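5-formaminoimidazole-4-carboxamide-1-(beta)-D-ribofuranosyl 5'-monophosphate synthetase (Methanocaldococcus jannaschii, PDB 2R7L) catalyses the ATP- and formate-dependent formylation of AICAR to FAICAR, a folate-independent step of purine biosynthesis. Local coordinates at residues Glu80-Glu84 against Leu85-Val89; Ile118-Trp121 against Glu122-Arg125; Phe212-Pro215 against Leu216-Glu219. All coordinates share one frame; numbering follows the deposited sequence.

Interaction 1 (Glu80-Glu84 against Leu85-Val89)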
ATOM      1  N   GLU A  80     -30.504  20.237 -14.216  1.00 59.33           N
ATOM      2  CA  GLU A  80     -31.453  19.175 -13.883  1.00 61.24           C
ATOM      3  C   GLU A  80     -30.806  17.802 -13.847  1.00 56.09           C
ATOM      4  O   GLU A  80     -30.989  17.053 -12.890  1.00 59.24           O
ATOM      5  CB  GLU A  80     -32.658  19.175 -14.832  1.00 64.18           C
ATOM      6  CG  GLU A  80     -33.960  19.588 -14.154  1.00 66.91           C
ATOM      7  CD  GLU A  80     -34.472  18.541 -13.175  1.00 68.53           C
ATOM      8  OE1 GLU A  80     -34.527  17.351 -13.551  1.00 69.06           O
ATOM      9  OE2 GLU A  80     -34.824  18.906 -12.032  1.00 69.00           O
ATOM     10  N   LYS A  81     -30.059  17.473 -14.895  1.00 53.65           N
ATOM     11  CA  LYS A  81     -29.297  16.237 -14.921  1.00 56.99           C
ATOM     12  C   LYS A  81     -28.425  16.113 -13.673  1.00 57.87           C
ATOM     13  O   LYS A  81     -28.359  15.049 -13.062  1.00 62.69           O
ATOM     14  CB  LYS A  81     -28.426  16.170 -16.169  1.00 53.00           C
ATOM     15  CG  LYS A  81     -29.188  16.335 -17.462  1.00 57.22           C
ATOM     16  CD  LYS A  81     -28.280  16.068 -18.648  1.00 60.42           C
ATOM     17  CE  LYS A  81     -29.009  16.250 -19.965  1.00 62.64           C
ATOM     18  NZ  LYS A  81     -28.100  16.006 -21.113  1.00 59.64           N
ATOM     19  N   LEU A  82     -27.767  17.207 -13.294  1.00 51.26           N
ATOM     20  CA  LEU A  82     -26.890  17.203 -12.128  1.00 47.93           C
ATOM     21  C   LEU A  82     -27.667  16.955 -10.846  1.00 49.70           C
ATOM     22  O   LEU A  82     -27.175  16.301  -9.924  1.00 47.11           O
ATOM     23  CB  LEU A  82     -26.112  18.518 -12.014  1.00 45.17           C
ATOM     24  CG  LEU A  82     -24.992  18.792 -13.021  1.00 45.11           C
ATOM     25  CD1 LEU A  82     -24.452  20.208 -12.839  1.00 45.37           C
ATOM     26  CD2 LEU A  82     -23.874  17.767 -12.887  1.00 41.40           C
ATOM     27  N   ARG A  83     -28.882  17.486 -10.787  1.00 52.36           N
ATOM     28  CA  ARG A  83     -29.730  17.305  -9.617  1.00 55.59           C
ATOM     29  C   ARG A  83     -30.294  15.888  -9.556  1.00 50.50           C
ATOM     30  O   ARG A  83     -30.487  15.342  -8.475  1.00 46.01           O
ATOM     31  CB  ARG A  83     -30.864  18.332  -9.598  1.00 57.88           C
ATOM     32  CG  ARG A  83     -30.506  19.661  -8.938  1.00 57.21           C
ATOM     33  CD  ARG A  83     -31.747  20.528  -8.793  1.00 58.22           C
ATOM     34  NE  ARG A  83     -32.417  20.693 -10.080  1.00 58.95           N
ATOM     35  CZ  ARG A  83     -32.453  21.828 -10.769  1.00 59.14           C
ATOM     36  NH1 ARG A  83     -31.873  22.920 -10.286  1.00 50.66           N
ATOM     37  NH2 ARG A  83     -33.078  21.873 -11.939  1.00 56.94           N
ATOM     38  N   GLU A  84     -30.547  15.300 -10.722  1.00 48.78           N
ATOM     39  CA  GLU A  84     -31.100  13.952 -10.804  1.00 58.43           C
ATOM     40  C   GLU A  84     -30.028  12.905 -10.525  1.00 57.57           C
ATOM     41  O   GLU A  84     -30.335  11.742 -10.261  1.00 56.11           O
ATOM     42  CB  GLU A  84     -31.709  13.701 -12.183  1.00 58.73           C
ATOM     43  CG  GLU A  84     -33.043  14.396 -12.421  1.00 70.01           C
ATOM     44  CD  GLU A  84     -33.543  14.225 -13.847  1.00 73.79           C
ATOM     45  OE1 GLU A  84     -32.866  13.535 -14.642  1.00 79.19           O
ATOM     46  OE2 GLU A  84     -34.614  14.784 -14.177  1.00 80.05           O
ATOM     47  N   LEU A  85     -28.769  13.329 -10.596  1.00 53.49           N
ATOM     48  CA  LEU A  85     -27.636  12.449 -10.356  1.00 39.52           C
ATOM     49  C   LEU A  85     -27.153  12.594  -8.930  1.00 39.87           C
ATOM     50  O   LEU A  85     -26.189  11.942  -8.526  1.00 46.43           O
ATOM     51  CB  LEU A  85     -26.502  12.762 -11.331  1.00 39.60           C
ATOM     52  CG  LEU A  85     -26.690  12.198 -12.739  1.00 40.87           C
ATOM     53  CD1 LEU A  85     -25.639  12.755 -13.672  1.00 46.26           C
ATOM     54  CD2 LEU A  85     -26.637  10.679 -12.721  1.00 46.25           C
ATOM     55  N   ASN A  86     -27.831  13.449  -8.168  1.00 36.02           N
ATOM     56  CA  ASN A  86     -27.467  13.712  -6.770  1.00 41.77           C
ATOM     57  C   ASN A  86     -26.055  14.290  -6.611  1.00 42.81           C
ATOM     58  O   ASN A  86     -25.368  14.029  -5.617  1.00 41.54           O
ATOM     59  CB  ASN A  86     -27.641  12.450  -5.921  1.00 43.92           C
ATOM     60  CG  ASN A  86     -29.018  11.830  -6.081  1.00 44.69           C
ATOM     61  OD1 ASN A  86     -30.009  12.340  -5.552  1.00 44.59           O
ATOM     62  ND2 ASN A  86     -29.088  10.729  -6.818  1.00 40.00           N
ATOM     63  N   SER A  87     -25.643  15.093  -7.588  1.00 44.66           N
ATOM     64  CA  SER A  87     -24.299  15.671  -7.621  1.00 33.63           C
ATOM     65  C   SER A  87     -24.116  16.878  -6.716  1.00 35.47           C
ATOM     66  O   SER A  87     -24.928  17.811  -6.731  1.00 40.58           O
ATOM     67  CB  SER A  87     -23.940  16.079  -9.044  1.00 34.66           C
ATOM     68  OG  SER A  87     -24.079  15.002  -9.956  1.00 37.13           O
ATOM     69  N   ILE A  88     -23.048  16.849  -5.924  1.00 33.87           N
ATOM     70  CA  ILE A  88     -22.494  18.054  -5.322  1.00 27.20           C
ATOM     71  C   ILE A  88     -21.392  18.539  -6.262  1.00 42.30           C
ATOM     72  O   ILE A  88     -20.428  17.810  -6.526  1.00 44.98           O
ATOM     73  CB  ILE A  88     -21.881  17.784  -3.949  1.00 32.53           C
ATOM     74  CG1 ILE A  88     -22.945  17.269  -2.973  1.00 35.58           C
ATOM     75  CG2 ILE A  88     -21.187  19.039  -3.403  1.00 28.67           C
ATOM     76  CD1 ILE A  88     -22.391  16.929  -1.599  1.00 35.63           C
ATOM     77  N   VAL A  89     -21.543  19.757  -6.779  1.00 42.97           N
ATOM     78  CA  VAL A  89     -20.567  20.323  -7.713  1.00 42.28           C
ATOM     79  C   VAL A  89     -19.363  20.918  -6.991  1.00 38.89           C
ATOM     80  O   VAL A  89     -19.513  21.670  -6.023  1.00 38.24           O
ATOM     81  CB  VAL A  89     -21.196  21.402  -8.614  1.00 48.84           C
ATOM     82  CG1 VAL A  89     -20.115  22.140  -9.408  1.00 45.93           C
ATOM     83  CG2 VAL A  89     -22.217  20.774  -9.552  1.00 47.16           C
TER

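Interaction 2 (Ile118-Trp121 against Glu122-Arg125)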
ATOM      1  N   ILE A 118     -18.365  33.985  -1.452  1.00 50.90           N
ATOM      2  CA  ILE A 118     -16.986  34.452  -1.407  1.00 41.40           C
ATOM      3  C   ILE A 118     -16.267  34.348  -2.750  1.00 41.34           C
ATOM      4  O   ILE A 118     -15.164  34.860  -2.912  1.00 41.37           O
ATOM      5  CB  ILE A 118     -16.183  33.749  -0.292  1.00 46.60           C
ATOM      6  CG1 ILE A 118     -15.070  34.664   0.213  1.00 45.43           C
ATOM      7  CG2 ILE A 118     -15.651  32.398  -0.762  1.00 43.38           C
ATOM      8  CD1 ILE A 118     -14.230  34.058   1.293  1.00 41.49           C
ATOM      9  N   LEU A 119     -16.902  33.711  -3.724  1.00 35.47           N
ATOM     10  CA  LEU A 119     -16.314  33.604  -5.047  1.00 41.00           C
ATOM     11  C   LEU A 119     -16.235  34.981  -5.705  1.00 47.33           C
ATOM     12  O   LEU A 119     -15.469  35.192  -6.647  1.00 41.53           O
ATOM     13  CB  LEU A 119     -17.118  32.636  -5.922  1.00 39.52           C
ATOM     14  CG  LEU A 119     -17.183  31.166  -5.472  1.00 44.65           C
ATOM     15  CD1 LEU A 119     -17.949  30.329  -6.485  1.00 36.22           C
ATOM     16  CD2 LEU A 119     -15.794  30.587  -5.245  1.00 35.32           C
ATOM     17  N   ARG A 120     -17.034  35.911  -5.199  1.00 46.52           N
ATOM     18  CA  ARG A 120     -17.080  37.256  -5.743  1.00 49.44           C
ATOM     19  C   ARG A 120     -15.914  38.074  -5.202  1.00 49.01           C
ATOM     20  O   ARG A 120     -15.404  38.967  -5.872  1.00 51.01           O
ATOM     21  CB  ARG A 120     -18.410  37.924  -5.400  1.00 48.36           C
ATOM     22  CG  ARG A 120     -18.851  38.923  -6.439  1.00 51.09           C
ATOM     23  CD  ARG A 120     -20.198  39.514  -6.114  1.00 49.88           C
ATOM     24  NE  ARG A 120     -21.303  38.923  -6.872  1.00 47.49           N
ATOM     25  CZ  ARG A 120     -21.343  38.814  -8.196  1.00 38.21           C
ATOM     26  NH1 ARG A 120     -22.408  38.284  -8.780  1.00 46.35           N
ATOM     27  NH2 ARG A 120     -20.321  39.216  -8.939  1.00 38.88           N
ATOM     28  N   TRP A 121     -15.482  37.748  -3.992  1.00 45.91           N
ATOM     29  CA  TRP A 121     -14.342  38.416  -3.387  1.00 48.69           C
ATOM     30  C   TRP A 121     -13.003  38.012  -4.011  1.00 53.94           C
ATOM     31  O   TRP A 121     -11.966  38.598  -3.698  1.00 54.10           O
ATOM     32  CB  TRP A 121     -14.331  38.168  -1.883  1.00 45.18           C
ATOM     33  CG  TRP A 121     -15.369  38.963  -1.157  1.00 48.01           C
ATOM     34  CD1 TRP A 121     -16.724  38.909  -1.337  1.00 47.68           C
ATOM     35  CD2 TRP A 121     -15.138  39.941  -0.139  1.00 44.55           C
ATOM     36  NE1 TRP A 121     -17.348  39.793  -0.488  1.00 47.58           N
ATOM     37  CE2 TRP A 121     -16.396  40.439   0.256  1.00 45.64           C
ATOM     38  CE3 TRP A 121     -13.987  40.445   0.479  1.00 45.52           C
ATOM     39  CZ2 TRP A 121     -16.535  41.415   1.241  1.00 48.00           C
ATOM     40  CZ3 TRP A 121     -14.125  41.411   1.459  1.00 47.55           C
ATOM     41  CH2 TRP A 121     -15.389  41.886   1.830  1.00 48.56           C
ATOM     42  N   GLU A 122     -13.027  37.017  -4.894  1.00 53.16           N
ATOM     43  CA  GLU A 122     -11.810  36.588  -5.584  1.00 55.86           C
ATOM     44  C   GLU A 122     -11.785  37.160  -6.991  1.00 50.07           C
ATOM     45  O   GLU A 122     -10.755  37.159  -7.656  1.00 53.28           O
ATOM     46  CB  GLU A 122     -11.707  35.056  -5.642  1.00 52.30           C
ATOM     47  CG  GLU A 122     -12.656  34.405  -6.651  1.00 53.53           C
ATOM     48  CD  GLU A 122     -12.328  32.947  -6.950  1.00 54.16           C
ATOM     49  OE1 GLU A 122     -13.033  32.348  -7.793  1.00 54.19           O
ATOM     50  OE2 GLU A 122     -11.371  32.402  -6.353  1.00 43.80           O
ATOM     51  N   SER A 123     -12.932  37.650  -7.442  1.00 54.74           N
ATOM     52  CA  SER A 123     -13.062  38.164  -8.796  1.00 59.24           C
ATOM     53  C   SER A 123     -12.762  39.655  -8.846  1.00 59.05           C
ATOM     54  O   SER A 123     -12.300  40.164  -9.862  1.00 57.09           O
ATOM     55  CB  SER A 123     -14.476  37.917  -9.320  1.00 64.90           C
ATOM     56  OG  SER A 123     -15.428  38.604  -8.523  1.00 66.13           O
ATOM     57  N   GLU A 124     -13.031  40.347  -7.744  1.00 55.39           N
ATOM     58  CA  GLU A 124     -12.891  41.793  -7.695  1.00 57.50           C
ATOM     59  C   GLU A 124     -11.660  42.211  -6.910  1.00 55.34           C
ATOM     60  O   GLU A 124     -11.521  41.895  -5.727  1.00 52.15           O
ATOM     61  CB  GLU A 124     -14.153  42.432  -7.108  1.00 63.17           C
ATOM     62  CG  GLU A 124     -15.394  42.209  -7.964  1.00 69.54           C
ATOM     63  CD  GLU A 124     -16.683  42.533  -7.234  1.00 78.00           C
ATOM     64  OE1 GLU A 124     -17.768  42.200  -7.764  1.00 80.61           O
ATOM     65  OE2 GLU A 124     -16.613  43.118  -6.132  1.00 78.79           O
ATOM     66  N   ARG A 125     -10.777  42.939  -7.587  1.00 58.17           N
ATOM     67  CA  ARG A 125      -9.497  43.364  -7.032  1.00 59.32           C
ATOM     68  C   ARG A 125      -9.630  44.153  -5.726  1.00 54.54           C
ATOM     69  O   ARG A 125      -8.797  44.026  -4.825  1.00 55.02           O
ATOM     70  CB  ARG A 125      -8.737  44.184  -8.079  1.00 65.80           C
ATOM     71  CG  ARG A 125      -7.288  44.474  -7.729  1.00 71.28           C
ATOM     72  CD  ARG A 125      -6.589  45.252  -8.840  1.00 69.01           C
ATOM     73  NE  ARG A 125      -6.408  44.468 -10.065  1.00 73.80           N
ATOM     74  CZ  ARG A 125      -5.445  43.566 -10.253  1.00 74.58           C
ATOM     75  NH1 ARG A 125      -4.567  43.307  -9.289  1.00 69.17           N
ATOM     76  NH2 ARG A 125      -5.363  42.914 -11.409  1.00 71.15           N
TER

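Interaction 3 (Phe212-Pro215 against Leu216-Glu219)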
ATOM      1  N   PHE A 212      -6.210  24.247   2.928  1.00 27.02           N
ATOM      2  CA  PHE A 212      -7.560  23.712   3.030  1.00 30.76           C
ATOM      3  C   PHE A 212      -8.103  24.081   4.400  1.00 29.81           C
ATOM      4  O   PHE A 212      -7.502  23.729   5.418  1.00 27.71           O
ATOM      5  CB  PHE A 212      -7.569  22.186   2.865  1.00 27.95           C
ATOM      6  CG  PHE A 212      -8.954  21.590   2.772  1.00 24.91           C
ATOM      7  CD1 PHE A 212      -9.568  21.434   1.549  1.00 19.31           C
ATOM      8  CD2 PHE A 212      -9.648  21.213   3.915  1.00 24.12           C
ATOM      9  CE1 PHE A 212     -10.844  20.888   1.453  1.00 22.81           C
ATOM     10  CE2 PHE A 212     -10.926  20.675   3.824  1.00 22.39           C
ATOM     11  CZ  PHE A 212     -11.523  20.519   2.587  1.00 22.36           C
ATOM     12  N   TYR A 213      -9.208  24.827   4.430  1.00 30.56           N
ATOM     13  CA  TYR A 213      -9.907  25.062   5.692  1.00 30.68           C
ATOM     14  C   TYR A 213     -11.008  24.025   5.864  1.00 23.00           C
ATOM     15  O   TYR A 213     -11.927  23.931   5.048  1.00 29.23           O
ATOM     16  CB  TYR A 213     -10.522  26.467   5.796  1.00 32.31           C
ATOM     17  CG  TYR A 213     -11.315  26.626   7.087  1.00 32.33           C
ATOM     18  CD1 TYR A 213     -10.670  26.739   8.307  1.00 27.48           C
ATOM     19  CD2 TYR A 213     -12.705  26.612   7.085  1.00 31.45           C
ATOM     20  CE1 TYR A 213     -11.392  26.861   9.496  1.00 27.15           C
ATOM     21  CE2 TYR A 213     -13.426  26.729   8.262  1.00 21.25           C
ATOM     22  CZ  TYR A 213     -12.766  26.854   9.458  1.00 26.93           C
ATOM     23  OH  TYR A 213     -13.492  26.975  10.631  1.00 32.90           O
ATOM     24  N   SER A 214     -10.899  23.246   6.928  1.00 35.33           N
ATOM     25  CA  SER A 214     -11.909  22.261   7.246  1.00 33.61           C
ATOM     26  C   SER A 214     -12.882  22.849   8.254  1.00 25.51           C
ATOM     27  O   SER A 214     -12.512  23.067   9.404  1.00 24.70           O
ATOM     28  CB  SER A 214     -11.254  21.022   7.850  1.00 31.47           C
ATOM     29  OG  SER A 214     -12.248  20.176   8.394  1.00 31.51           O
ATOM     30  N   PRO A 215     -14.127  23.099   7.826  1.00 23.76           N
ATOM     31  CA  PRO A 215     -15.179  23.610   8.701  1.00 33.75           C
ATOM     32  C   PRO A 215     -15.554  22.575   9.759  1.00 45.85           C
ATOM     33  O   PRO A 215     -15.959  22.940  10.866  1.00 44.45           O
ATOM     34  CB  PRO A 215     -16.367  23.841   7.753  1.00 32.44           C
ATOM     35  CG  PRO A 215     -15.851  23.661   6.377  1.00 31.61           C
ATOM     36  CD  PRO A 215     -14.595  22.872   6.451  1.00 28.20           C
ATOM     37  N   LEU A 216     -15.411  21.293   9.420  1.00 49.61           N
ATOM     38  CA  LEU A 216     -15.687  20.213  10.369  1.00 39.06           C
ATOM     39  C   LEU A 216     -14.670  20.212  11.500  1.00 39.51           C
ATOM     40  O   LEU A 216     -15.024  20.012  12.659  1.00 41.40           O
ATOM     41  CB  LEU A 216     -15.694  18.851   9.678  1.00 38.47           C
ATOM     42  CG  LEU A 216     -16.460  18.685   8.366  1.00 39.10           C
ATOM     43  CD1 LEU A 216     -16.470  17.225   7.956  1.00 36.39           C
ATOM     44  CD2 LEU A 216     -17.873  19.226   8.454  1.00 38.94           C
ATOM     45  N   LYS A 217     -13.403  20.434  11.166  1.00 42.00           N
ATOM     46  CA  LYS A 217     -12.345  20.424  12.181  1.00 38.67           C
ATOM     47  C   LYS A 217     -11.988  21.819  12.689  1.00 37.93           C
ATOM     48  O   LYS A 217     -11.230  21.953  13.649  1.00 37.80           O
ATOM     49  CB  LYS A 217     -11.083  19.750  11.641  1.00 42.41           C
ATOM     50  CG  LYS A 217     -11.248  18.273  11.328  1.00 46.52           C
ATOM     51  CD  LYS A 217      -9.899  17.607  11.126  1.00 49.26           C
ATOM     52  CE  LYS A 217      -9.227  18.076   9.848  1.00 50.98           C
ATOM     53  NZ  LYS A 217      -7.973  17.311   9.571  1.00 49.61           N
ATOM     54  N   ASP A 218     -12.536  22.847  12.042  1.00 40.11           N
ATOM     55  CA  ASP A 218     -12.135  24.233  12.284  1.00 38.92           C
ATOM     56  C   ASP A 218     -10.618  24.367  12.256  1.00 34.96           C
ATOM     57  O   ASP A 218      -9.993  24.749  13.247  1.00 33.73           O
ATOM     58  CB  ASP A 218     -12.685  24.753  13.616  1.00 46.34           C
ATOM     59  CG  ASP A 218     -12.481  26.250  13.779  1.00 51.63           C
ATOM     60  OD1 ASP A 218     -12.563  26.970  12.755  1.00 46.86           O
ATOM     61  OD2 ASP A 218     -12.234  26.700  14.923  1.00 45.66           O
ATOM     62  N   GLU A 219     -10.026  24.044  11.113  1.00 35.08           N
ATOM     63  CA  GLU A 219      -8.577  24.002  11.006  1.00 37.37           C
ATOM     64  C   GLU A 219      -8.134  24.368   9.598  1.00 33.23           C
ATOM     65  O   GLU A 219      -8.768  23.976   8.612  1.00 31.40           O
ATOM     66  CB  GLU A 219      -8.070  22.603  11.362  1.00 43.29           C
ATOM     67  CG  GLU A 219      -6.569  22.503  11.597  1.00 44.23           C
ATOM     68  CD  GLU A 219      -6.039  21.098  11.348  1.00 53.72           C
ATOM     69  OE1 GLU A 219      -4.862  20.830  11.669  1.00 59.17           O
ATOM     70  OE2 GLU A 219      -6.801  20.257  10.824  1.00 58.88           O
TER

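Interaction 1 (Glu80-Glu84 against Leu85-Val89)
Where the last turn of helix 76-84 (E80-E84) gives way to L85-V89, L82 O receives S87 N at 3.0 Å, an N-H...O angle of 161° marking it as the firm bond of the turn. R83 O takes N86 N at 3.3 Å, which is weak, and the bond from L85 N to K81 O is weak too, and bent. N86 has left helical angles for a positive phi of 61°. This reversal, with two bonds back into the last turn, is a Schellman motif. It turns helix 76-84 into strand 87-89, the last step of the crossover from strand 63-66 to the other edge of the parallel sheet in this Rossmann-like region.

Among the side chains, L82 sends its two methyls to different partners: CD1 meets V89 CG2 at 4.0 Å, the side chains crossing at about a right angle, while CD2 lies 4.0 Å from S87 OG. A22 and I65 pack on L82 from the sheet. S87 OG stands beside its backbone N (chi1 -55°), with a hydrogen bond to T20 OG1; its weak approach to L82 O is not settled. L85 lays CG over K81 O at 3.3 Å and also touches I65. N86 OD1 accepts a bond from N15 N.

Interaction 2 (Ile118-Trp121 against Glu122-Arg125)
E122 folds back over L119 in a turn that leads into helix 125-135, whose N-cap position is E124. The turn is closed by S123 N, bonded to R120 O at 3.2 Å, and the helical angles of W121 and E122 fit a type I beta turn. From E122 CB, 3.9 Å from L119 O, the chain continues to CG, which lies only 2.9 Å from that same oxygen, a tight contact. A chi1 of 74° sets CG between the backbone N and the carbonyl carbon, and beyond it the chain runs extended beside the L119 side chain, pointing the same way. At the tip, OE1 passes L119 CD2 at 4.1 Å and forms a salt bridge with R314 NE, while OE2 accepts from A313 N, so both carboxylate oxygens are held. The E122 side chain is about 7 Å from that of E310, a predicted magnesium ligand.

On R120, the guanidinium is paired through NH1 with D102, and E124 OE1 instead touches the aliphatic CG at 3.7 Å. R120 O is doubly gripped from one face of its plane: besides S123 N, it meets S123 OG at 2.7 Å, tilted 28° from that plane.

Interaction 3 (Phe212-Pro215 against Leu216-Glu219)
S214 and E219 face each other as an antiparallel hydrogen-bonded pair in the beta hairpin joining strands 205-214 and 219-230. S214 N reaches E219 O at 2.8 Å with an N-H...O angle of 165°, and E219 N returns to S214 O at 3.2 Å. D218 shares the place opposite S214 with E219, a G1 beta bulge, and its positive phi of 48° fits that motif. Within the connection, K217 N is held by S214 OG at 3.0 Å; the serine oxygen lies opposite its own backbone N across chi1 (169°), which brings it under the turn. Y213 CD1 lies 3.4 Å from E219 O, and the hydroxyl of Y213 meets D218 OD1 at the ring edge, the carboxylate plane nearly perpendicular to the ring. That bond refines to 2.3 Å between OH and OD1, so short that its exact length is doubtful.

Further out, K283 forms a salt bridge with D218 OD1, and E346 of helix 339-353 hydrogen-bonds S214 OG. L216 packs on L353 of a second subunit, placing the turn at a contact between chains of the hexamer. K217 NZ pairs with E221 and, more weakly, with E219 OE2 at 3.4 Å.

Following the chain from the N terminus, the three contacts come in series; none nests in or crosses another, and each closes a short local turn. Interaction 1 closes the helix-to-strand turn at an outer strand of the parallel sheet in the N-terminal region. Interaction 2 follows, in the loop between helices 101-106 and 125-135, with the E122 side chain about 9 Å from both the bound AICAR and ATP. Interaction 3 closes the hairpin between two neighbouring strands of the five-stranded antiparallel sheet, away from the annotated sites. Their centres are 21 to 26 Å apart, and their nearest atoms about 9 to 11 Å, so they do not touch. F113 relates the outer two: its backbone bonds V89, and F212 packs on it.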